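Local coordinates for protein glycerol kinase, putative (Plasmodium falciparum, PDB 2W40) that probably catalyses the ATP-dependent phosphorylation of glycerol to sn-glycerol 3-phosphate, as a member of the FGGY family of carbohydrate kinases, at residues 128-133 and 202-207; 190-195 and 208-213; 320-323 and 329-332; 366-371 and 378-383. All coordinates share one frame; numbering follows the deposited sequence.

Contact 1. Residues 128-133 and 202-207. With EDO (1,2-ethanediol), chain B; EDO (1,2-ethanediol), chain D.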
# COMPACT_ATOMS: atom_id res chain seq x y z
N LYS C 128 -10.28 -29.41 -22.90
CA LYS C 128 -9.93 -30.70 -23.53
C LYS C 128 -9.11 -30.44 -24.79
O LYS C 128 -8.16 -31.08 -25.08
CB LYS C 128 -11.15 -31.53 -23.87
CG LYS C 128 -11.93 -32.16 -22.67
CD LYS C 128 -10.98 -32.83 -21.58
CE LYS C 128 -11.78 -33.52 -20.45
NZ LYS C 128 -11.14 -33.45 -19.06
N LYS C 129 -9.48 -29.41 -25.54
CA LYS C 129 -8.77 -29.13 -26.77
C LYS C 129 -7.34 -28.64 -26.53
O LYS C 129 -6.44 -29.05 -27.23
CB LYS C 129 -9.61 -28.21 -27.60
CG LYS C 129 -8.98 -27.74 -28.92
CD LYS C 129 -8.64 -28.84 -29.92
CE LYS C 129 -9.88 -29.65 -30.59
NZ LYS C 129 -10.80 -28.69 -31.32
N THR C 130 -7.22 -27.63 -25.64
CA THR C 130 -6.02 -26.80 -25.53
C THR C 130 -5.22 -27.00 -24.27
O THR C 130 -4.11 -26.53 -24.17
CB THR C 130 -6.33 -25.27 -25.67
OG1 THR C 130 -7.05 -24.88 -24.48
CG2 THR C 130 -7.04 -24.93 -26.99
N GLY C 131 -5.81 -27.57 -23.23
CA GLY C 131 -5.20 -27.60 -21.92
C GLY C 131 -5.48 -26.54 -20.87
O GLY C 131 -5.16 -26.68 -19.69
N THR C 132 -6.30 -25.57 -21.27
CA THR C 132 -6.66 -24.45 -20.44
C THR C 132 -8.10 -23.98 -20.74
O THR C 132 -8.59 -24.23 -21.82
CB THR C 132 -5.68 -23.20 -20.69
OG1 THR C 132 -5.87 -22.21 -19.67
CG2 THR C 132 -5.80 -22.68 -22.17
N TYR C 133 -8.67 -23.33 -19.72
CA TYR C 133 -9.88 -22.49 -19.96
C TYR C 133 -9.45 -21.15 -20.57
O TYR C 133 -8.26 -20.84 -20.60
CB TYR C 133 -10.57 -22.25 -18.66
CG TYR C 133 -11.07 -23.45 -17.88
CD1 TYR C 133 -11.62 -24.50 -18.50
CD2 TYR C 133 -10.90 -23.53 -16.55
CE1 TYR C 133 -12.20 -25.55 -17.82
CE2 TYR C 133 -11.34 -24.64 -15.85
CZ TYR C 133 -12.04 -25.65 -16.53
OH TYR C 133 -12.53 -26.79 -15.83
N GLU C 202 -8.14 -25.57 -36.16
CA GLU C 202 -8.99 -24.72 -36.99
C GLU C 202 -10.14 -24.07 -36.21
O GLU C 202 -10.42 -22.88 -36.36
CB GLU C 202 -9.51 -25.49 -38.23
CG GLU C 202 -10.18 -24.55 -39.24
CD GLU C 202 -10.70 -25.26 -40.49
OE1 GLU C 202 -10.23 -26.39 -40.78
OE2 GLU C 202 -11.60 -24.64 -41.13
N LYS C 203 -10.76 -24.85 -35.32
CA LYS C 203 -11.86 -24.36 -34.53
C LYS C 203 -11.43 -23.24 -33.59
O LYS C 203 -12.05 -22.19 -33.45
CB LYS C 203 -12.49 -25.52 -33.74
CG LYS C 203 -13.27 -26.58 -34.53
CD LYS C 203 -14.15 -27.51 -33.64
CE LYS C 203 -14.55 -28.74 -34.46
NZ LYS C 203 -13.30 -29.48 -34.93
N MET C 204 -10.30 -23.43 -32.87
CA MET C 204 -9.81 -22.36 -32.04
C MET C 204 -9.48 -21.11 -32.87
O MET C 204 -9.70 -19.97 -32.42
CB MET C 204 -8.56 -22.81 -31.30
CG MET C 204 -8.74 -23.98 -30.30
SD MET C 204 -10.15 -23.80 -29.17
CE MET C 204 -9.94 -22.15 -28.48
N CYS C 205 -8.83 -21.30 -34.01
CA CYS C 205 -8.51 -20.15 -34.87
C CYS C 205 -9.75 -19.37 -35.26
O CYS C 205 -9.76 -18.17 -35.27
CB CYS C 205 -7.70 -20.61 -36.07
SG CYS C 205 -5.94 -21.04 -35.59
N LYS C 206 -10.83 -20.11 -35.54
CA LYS C 206 -12.12 -19.48 -35.90
C LYS C 206 -12.68 -18.67 -34.77
O LYS C 206 -13.10 -17.50 -34.96
CB LYS C 206 -13.15 -20.54 -36.42
CG LYS C 206 -14.48 -19.97 -36.78
CD LYS C 206 -15.53 -21.06 -37.17
CE LYS C 206 -16.89 -20.47 -37.71
NZ LYS C 206 -16.63 -19.42 -38.77
N ILE C 207 -12.59 -19.20 -33.56
CA ILE C 207 -13.07 -18.47 -32.41
C ILE C 207 -12.34 -17.15 -32.31
O ILE C 207 -12.99 -16.12 -32.10
CB ILE C 207 -12.84 -19.31 -31.07
CG1 ILE C 207 -13.74 -20.56 -31.02
CG2 ILE C 207 -13.03 -18.44 -29.83
CD1 ILE C 207 -13.37 -21.56 -29.81
C1 EDO B . -7.59 -25.27 -16.26
O1 EDO B . -7.69 -26.03 -15.03
C2 EDO B . -7.21 -23.83 -16.01
O2 EDO B . -7.15 -23.14 -17.19
C1 EDO D . -13.38 -25.44 -29.49
O1 EDO D . -14.70 -25.98 -29.53
C2 EDO D . -12.64 -26.53 -28.76
O2 EDO D . -12.65 -27.74 -29.53
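Met204, on the short helix 202-207, rests its CG against two neighbouring side chains at the C-terminal end of helix 123-130. The CG2 methyl of Thr130 lies 3.8 Å from CG of Met204, and CG of Lys129 approaches the same Met204 carbon at 4.0 Å. In the thioether chain of Met204 the bend at chi2 (-48°) carries SD to an ethanediol molecule, whose C1 sits 3.6 Å from it; CD1 of Ile207 borders the same diol.

The contact joins two helices of the FGGY N-terminal domain at a helix end: Gly131, with positive phi, is the first residue to leave helix 123-130.

Polar contacts lie beside the apolar patch. Lys129 leaves its backbone with CG anti to N (chi1 177°) and then bends at every later torsion, which curls the ammonium back over its own chain; NZ donates to O2 of that diol at 2.7 Å and forms a salt bridge with Asp201, just ahead of helix 202-207. Asp201 also accepts from the backbone N of Met204, so one carboxylate links the helix start to Lys129. Since NZ of Lys203 is 4.5 Å from NZ of Lys129, this acidic partner probably eases the like-charge proximity. Thr130 OG1 bonds to the Ile126 carbonyl. Beyond the turn, Tyr133 N donates to a second ethanediol, which lies over one face of the tyrosine ring.

Contact 2. Residues 190-195 and 208-213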
# COMPACT_ATOMS: atom_id res chain seq x y z
N THR C 190 -0.62 -20.68 -26.51
CA THR C 190 -1.31 -19.72 -27.41
C THR C 190 -2.87 -19.77 -27.32
O THR C 190 -3.53 -18.76 -27.73
CB THR C 190 -0.91 -19.99 -28.90
OG1 THR C 190 -1.40 -21.28 -29.28
CG2 THR C 190 0.59 -19.76 -29.22
N LEU C 191 -3.41 -20.91 -26.86
CA LEU C 191 -4.86 -21.20 -26.84
C LEU C 191 -5.35 -21.59 -28.26
O LEU C 191 -6.55 -21.65 -28.51
CB LEU C 191 -5.68 -20.09 -26.23
CG LEU C 191 -6.36 -20.34 -24.89
CD1 LEU C 191 -6.91 -19.04 -24.19
CD2 LEU C 191 -7.39 -21.32 -25.11
N LEU C 192 -4.37 -21.78 -29.20
CA LEU C 192 -4.65 -22.13 -30.60
C LEU C 192 -4.24 -23.56 -31.01
O LEU C 192 -4.57 -23.97 -32.13
CB LEU C 192 -4.04 -21.16 -31.59
CG LEU C 192 -4.35 -19.71 -31.32
CD1 LEU C 192 -3.48 -18.91 -32.30
CD2 LEU C 192 -5.86 -19.45 -31.46
N MET C 193 -3.45 -24.25 -30.16
CA MET C 193 -2.94 -25.55 -30.53
C MET C 193 -3.81 -26.64 -29.87
O MET C 193 -4.14 -26.50 -28.69
CB MET C 193 -1.52 -25.70 -30.03
CG MET C 193 -0.82 -26.92 -30.62
SD MET C 193 0.78 -27.30 -29.86
CE MET C 193 0.26 -28.14 -28.32
N ASP C 194 -4.02 -27.74 -30.57
CA ASP C 194 -4.63 -28.96 -30.06
C ASP C 194 -3.56 -29.65 -29.19
O ASP C 194 -2.48 -30.02 -29.70
CB ASP C 194 -5.06 -29.85 -31.19
CG ASP C 194 -5.82 -31.12 -30.66
OD1 ASP C 194 -5.37 -31.78 -29.70
OD2 ASP C 194 -6.87 -31.47 -31.28
N ILE C 195 -3.81 -29.69 -27.88
CA ILE C 195 -2.81 -30.22 -26.92
C ILE C 195 -2.42 -31.70 -27.10
O ILE C 195 -1.36 -32.12 -26.66
CB ILE C 195 -3.32 -29.97 -25.47
CG1 ILE C 195 -2.23 -30.08 -24.39
CG2 ILE C 195 -4.45 -30.85 -25.04
CD1 ILE C 195 -1.07 -29.17 -24.60
N PHE C 208 -11.02 -17.18 -32.54
CA PHE C 208 -10.23 -16.01 -32.32
C PHE C 208 -10.06 -15.10 -33.54
O PHE C 208 -9.22 -14.21 -33.55
CB PHE C 208 -8.93 -16.41 -31.66
CG PHE C 208 -9.15 -16.84 -30.22
CD1 PHE C 208 -9.53 -15.93 -29.25
CD2 PHE C 208 -9.01 -18.20 -29.84
CE1 PHE C 208 -9.81 -16.34 -27.93
CE2 PHE C 208 -9.26 -18.61 -28.54
CZ PHE C 208 -9.65 -17.70 -27.59
N ASN C 209 -10.83 -15.38 -34.58
CA ASN C 209 -10.88 -14.58 -35.86
C ASN C 209 -9.62 -14.62 -36.67
O ASN C 209 -9.28 -13.67 -37.50
CB ASN C 209 -11.16 -13.10 -35.53
CG ASN C 209 -12.51 -12.80 -34.93
OD1 ASN C 209 -13.21 -13.61 -34.28
ND2 ASN C 209 -12.88 -11.56 -35.09
N ILE C 210 -8.88 -15.72 -36.52
CA ILE C 210 -7.69 -15.96 -37.31
C ILE C 210 -8.17 -16.67 -38.55
O ILE C 210 -8.26 -17.90 -38.53
CB ILE C 210 -6.62 -16.76 -36.56
CG1 ILE C 210 -6.19 -15.98 -35.31
CG2 ILE C 210 -5.49 -17.13 -37.51
CD1 ILE C 210 -5.46 -16.77 -34.32
N THR C 211 -8.48 -15.90 -39.60
CA THR C 211 -9.17 -16.43 -40.78
C THR C 211 -8.26 -17.11 -41.77
O THR C 211 -8.72 -17.79 -42.69
CB THR C 211 -9.87 -15.28 -41.56
OG1 THR C 211 -8.86 -14.32 -41.88
CG2 THR C 211 -10.94 -14.59 -40.73
N ASN C 212 -6.94 -16.93 -41.59
CA ASN C 212 -5.95 -17.48 -42.53
C ASN C 212 -4.85 -18.07 -41.67
O ASN C 212 -4.07 -17.36 -41.06
CB ASN C 212 -5.46 -16.35 -43.43
CG ASN C 212 -4.56 -16.82 -44.48
OD1 ASN C 212 -3.97 -17.89 -44.36
ND2 ASN C 212 -4.35 -15.96 -45.51
N MET C 213 -4.86 -19.38 -41.60
CA MET C 213 -3.95 -20.07 -40.70
C MET C 213 -2.50 -20.05 -41.19
O MET C 213 -1.58 -20.48 -40.50
CB MET C 213 -4.48 -21.49 -40.40
CG MET C 213 -5.64 -21.47 -39.44
SD MET C 213 -6.40 -23.04 -39.28
CE MET C 213 -5.30 -23.87 -38.05
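Phe208, Leu192 and Ile210 carry this contact between two loops that flank helix 202-207. Phe208, the first residue beyond that helix, meets the loop 190-195 through CD2 and CE2 of its ring. Its CD2 touches the CD2 methyl of Leu192 at 3.8 Å, the leucine coming obliquely to the ring, while CE2 lies 4.1 Å from the carbonyl O of Leu191.

Leu192 uses both its branches. With CG anti to its carbonyl carbon (chi1 -51°) and an extended second torsion, the isobutyl group reaches the other loop even though its first bond does not aim there. Its CD1 meets CD1 of Ile210 tip to tip at 3.5 Å, a close methyl-methyl approach, and its CD2 touches both the same Ile210 methyl and the phenyl ring.

Both backbones are set by local turns. The hydroxyl of Thr190 accepts from the N of Leu192 at 3.0 Å, an ST turn that fixes the base of the leucine. On the other side a Schellman motif ends helix 202-207: Ile210 N bonds to Cys205 O and Asn209 N to Lys206 O, which turns the chain after Phe208.

Helix 140-149 closes the cluster, Phe141 meeting Phe208 edge-to-face and Ile143 touching Leu192. Because the touching side chains are all hydrocarbon and buried, cohesion rests on shape and the hydrophobic effect; the directional bonds are made within each loop or to its neighbours, not between the two.

Contact 3. Residues 320-323 and 329-332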
# COMPACT_ATOMS: atom_id res chain seq x y z
N TRP C 320 7.78 -3.48 -8.97
CA TRP C 320 6.80 -2.47 -8.65
C TRP C 320 7.17 -1.69 -7.35
O TRP C 320 7.11 -0.46 -7.27
CB TRP C 320 5.42 -3.01 -8.62
CG TRP C 320 4.33 -2.02 -8.39
CD1 TRP C 320 3.59 -1.37 -9.34
CD2 TRP C 320 3.82 -1.62 -7.13
NE1 TRP C 320 2.68 -0.55 -8.74
CE2 TRP C 320 2.77 -0.71 -7.38
CE3 TRP C 320 4.11 -1.98 -5.82
CZ2 TRP C 320 2.07 -0.13 -6.37
CZ3 TRP C 320 3.40 -1.33 -4.78
CH2 TRP C 320 2.37 -0.49 -5.08
N LEU C 321 7.58 -2.44 -6.36
CA LEU C 321 8.03 -1.89 -5.07
C LEU C 321 9.20 -0.96 -5.29
O LEU C 321 9.26 0.08 -4.69
CB LEU C 321 8.39 -3.00 -4.11
CG LEU C 321 7.23 -3.88 -3.60
CD1 LEU C 321 7.84 -5.08 -2.85
CD2 LEU C 321 6.29 -3.10 -2.68
N LEU C 322 10.16 -1.39 -6.09
CA LEU C 322 11.35 -0.59 -6.35
C LEU C 322 10.92 0.70 -7.06
O LEU C 322 11.37 1.82 -6.77
CB LEU C 322 12.25 -1.38 -7.30
CG LEU C 322 13.56 -0.74 -7.67
CD1 LEU C 322 14.41 -0.46 -6.42
CD2 LEU C 322 14.32 -1.64 -8.68
N LYS C 323 10.09 0.61 -8.08
CA LYS C 323 9.73 1.79 -8.83
C LYS C 323 9.03 2.83 -7.96
O LYS C 323 9.18 4.04 -8.19
CB LYS C 323 8.81 1.37 -9.93
CG LYS C 323 8.27 2.47 -10.80
CD LYS C 323 7.27 1.94 -11.92
CE LYS C 323 6.36 3.11 -12.68
NZ LYS C 323 7.16 3.93 -13.75
N ASP C 329 16.51 -1.41 -3.17
CA ASP C 329 17.10 -2.36 -4.12
C ASP C 329 16.67 -3.78 -3.85
O ASP C 329 16.67 -4.22 -2.68
CB ASP C 329 18.64 -2.34 -3.99
CG ASP C 329 19.34 -3.01 -5.17
OD1 ASP C 329 19.54 -2.31 -6.21
OD2 ASP C 329 19.60 -4.25 -5.10
N PRO C 330 16.42 -4.57 -4.92
CA PRO C 330 15.96 -5.93 -4.75
C PRO C 330 16.83 -6.83 -3.85
O PRO C 330 16.30 -7.78 -3.22
CB PRO C 330 15.97 -6.48 -6.17
CG PRO C 330 15.86 -5.33 -7.02
CD PRO C 330 16.56 -4.24 -6.35
N SER C 331 18.13 -6.49 -3.80
CA SER C 331 19.14 -7.27 -3.08
C SER C 331 18.87 -7.27 -1.59
O SER C 331 19.32 -8.16 -0.83
CB SER C 331 20.47 -6.60 -3.30
OG SER C 331 20.35 -5.24 -2.86
N GLU C 332 18.12 -6.27 -1.17
CA GLU C 332 17.77 -6.09 0.24
C GLU C 332 16.74 -7.07 0.82
O GLU C 332 16.55 -7.12 2.06
CB GLU C 332 17.16 -4.69 0.41
CG GLU C 332 18.12 -3.57 0.12
CD GLU C 332 17.47 -2.19 0.26
OE1 GLU C 332 16.22 -2.10 0.34
OE2 GLU C 332 18.25 -1.20 0.31
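The last turn of helix 315-323 and the segment 329-332 approach most closely at Leu322 and Asp329, whose CA atoms are 6.4 Å apart. Only five residues separate the two segments, and the chain leaves the helix and comes back beside its end. Asp329 is extended, whereas Pro330 to Glu332 adopt helical angles; the N of Glu332 bonds to the O of Asp329 at 2.9 Å, closing the first bend ahead of helix 333-339.

Leu322 supplies the whole of the helix side of the contact. CG stands anti to the backbone N (chi1 -179°), which throws the two methyls out towards the returning chain. CD1 rests against backbone, 4.0 Å from the N of Asp329, and CD2 touches CD of the Pro330 ring at 4.1 Å, the leucine and proline crossing at a slant.

The side chain of Asp329 starts away from Leu322, and its carboxylate serves the bend. Its OD2 takes two bonds from Ser331, one from OG at 2.6 Å and one from the backbone N at 3.0 Å, arriving from opposite faces of the carboxylate plane, each on the anti side and 28° out of plane. The backbone bond makes an Asx turn, and the pair would hold the carboxylate against rotation.

At the surface of the C-terminal domain, the contact joins helix 315-323 to the start of helix 333-339. Gly315, at the other end of the first helix, belongs to the ADP site. On the same turn as Leu322, the buried Trp320 gives its indole N-H to the carbonyl of Thr375 of the second subunit.

Contact 4. Residues 366-371 and 378-383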
# COMPACT_ATOMS: atom_id res chain seq x y z
N ALA C 366 -4.33 -5.72 -6.81
CA ALA C 366 -3.40 -5.82 -5.69
C ALA C 366 -3.94 -4.99 -4.55
O ALA C 366 -4.44 -3.87 -4.72
CB ALA C 366 -1.98 -5.36 -6.10
N SER C 367 -3.93 -5.59 -3.35
CA SER C 367 -4.59 -5.06 -2.15
C SER C 367 -3.66 -5.24 -0.95
O SER C 367 -2.98 -6.24 -0.83
CB SER C 367 -5.84 -5.86 -1.88
OG SER C 367 -6.62 -5.84 -3.08
N ILE C 368 -3.59 -4.24 -0.07
CA ILE C 368 -2.81 -4.29 1.19
C ILE C 368 -3.73 -4.09 2.36
O ILE C 368 -4.57 -3.17 2.33
CB ILE C 368 -1.67 -3.21 1.23
CG1 ILE C 368 -0.78 -3.29 0.02
CG2 ILE C 368 -0.77 -3.41 2.48
CD1 ILE C 368 0.29 -2.24 -0.14
N TYR C 369 -3.64 -4.99 3.35
CA TYR C 369 -4.47 -4.94 4.52
C TYR C 369 -3.66 -4.90 5.80
O TYR C 369 -2.53 -5.36 5.84
CB TYR C 369 -5.32 -6.23 4.61
CG TYR C 369 -6.16 -6.45 3.41
CD1 TYR C 369 -7.41 -5.86 3.33
CD2 TYR C 369 -5.74 -7.24 2.33
CE1 TYR C 369 -8.24 -6.04 2.20
CE2 TYR C 369 -6.63 -7.47 1.22
CZ TYR C 369 -7.80 -6.80 1.16
OH TYR C 369 -8.63 -6.99 0.08
N GLY C 370 -4.27 -4.35 6.86
CA GLY C 370 -3.72 -4.54 8.19
C GLY C 370 -2.76 -3.53 8.69
O GLY C 370 -2.17 -3.73 9.78
N MET C 371 -2.58 -2.43 7.95
CA MET C 371 -1.56 -1.42 8.33
C MET C 371 -1.98 -0.53 9.51
O MET C 371 -3.14 -0.15 9.70
CB MET C 371 -1.19 -0.56 7.11
CG MET C 371 -0.80 -1.33 5.85
SD MET C 371 -0.13 -0.30 4.58
CE MET C 371 -1.62 0.55 3.99
N SER C 378 9.39 -1.88 5.06
CA SER C 378 9.90 -3.23 5.29
C SER C 378 8.77 -4.25 5.46
O SER C 378 8.82 -5.34 4.90
CB SER C 378 10.84 -3.27 6.51
OG SER C 378 10.07 -3.19 7.76
N HIS C 379 7.76 -3.94 6.25
CA HIS C 379 6.68 -4.86 6.48
C HIS C 379 5.85 -5.09 5.22
O HIS C 379 5.36 -6.20 4.96
CB HIS C 379 5.72 -4.36 7.59
CG HIS C 379 6.38 -4.00 8.87
ND1 HIS C 379 6.83 -4.93 9.79
CD2 HIS C 379 6.53 -2.80 9.45
CE1 HIS C 379 7.26 -4.30 10.88
NE2 HIS C 379 7.10 -3.01 10.69
N ILE C 380 5.68 -4.04 4.43
CA ILE C 380 4.93 -4.13 3.14
C ILE C 380 5.68 -5.02 2.16
O ILE C 380 5.09 -5.84 1.49
CB ILE C 380 4.63 -2.72 2.58
CG1 ILE C 380 3.76 -1.94 3.63
CG2 ILE C 380 4.11 -2.78 1.13
CD1 ILE C 380 3.58 -0.38 3.32
N VAL C 381 6.99 -4.78 2.06
CA VAL C 381 7.87 -5.64 1.24
C VAL C 381 7.79 -7.11 1.65
O VAL C 381 7.53 -7.99 0.79
CB VAL C 381 9.35 -5.08 1.28
CG1 VAL C 381 10.33 -6.09 0.59
CG2 VAL C 381 9.35 -3.73 0.64
N ARG C 382 7.94 -7.39 2.93
CA ARG C 382 7.83 -8.76 3.46
C ARG C 382 6.49 -9.37 3.14
O ARG C 382 6.43 -10.52 2.78
CB ARG C 382 8.14 -8.79 4.98
CG ARG C 382 8.05 -10.17 5.52
CD ARG C 382 8.35 -10.31 6.99
NE ARG C 382 8.02 -11.69 7.26
CZ ARG C 382 8.85 -12.69 7.49
NH1 ARG C 382 10.15 -12.49 7.74
NH2 ARG C 382 8.34 -13.90 7.54
N ALA C 383 5.43 -8.57 3.21
CA ALA C 383 4.07 -9.11 3.06
C ALA C 383 3.94 -9.56 1.56
O ALA C 383 3.31 -10.54 1.21
CB ALA C 383 2.95 -8.00 3.44
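Ile380 and Ile368 both set CG1 anti to their carbonyl carbons (chi1 -60° and -53°) and keep the second torsion extended, which sends each CD1 methyl well out from its backbone. In Ile380 this leaves CG2 anti to the backbone N, turned to Ile368. Met371 has a similar first torsion but bends at its third (chi3 -73°), turning the terminal methyl aside and presenting sulphur to the helix.

Ile380 divides its two branches between these partners. CG2 meets CD1 of Ile368 at 4.1 Å, and CD1 meets SD of Met371 at 3.9 Å; in both pairs the side chains cross at about a right angle. The contact is buried and apolar, held by dispersion and the exclusion of water.

One face of strand 366-371 thus rests on the first part of the long helix 377-403. Phe348, from the antiparallel partner strand 347-349, touches both isoleucines. The strand also pairs with a strand of the second subunit in an antiparallel ladder, carrying the sheet across the dimer interface, where Trp320 of that subunit packs on Met371 and Ile380.

How the contacts relate
Contacts 1 and 2 belong to one neighbourhood of the N-terminal domain, their centres 7 Å apart and their segments alternating along the chain; Lys129 O and Ile195 N, 2.8 Å apart, probably form a hydrogen bond between them. Both are built round helix 202-207, contact 1 using the helix itself and contact 2 the loop beyond it. Contacts 3 and 4 form a second pair in the C-terminal domain, about 14 Å apart between centres and joined by packing of Leu321 on Val381. Contacts 2 and 4 are buried and apolar. Contact 1, partly buried, adds charged groups and diols, whereas contact 3 is a surface turn pinned by an aspartate.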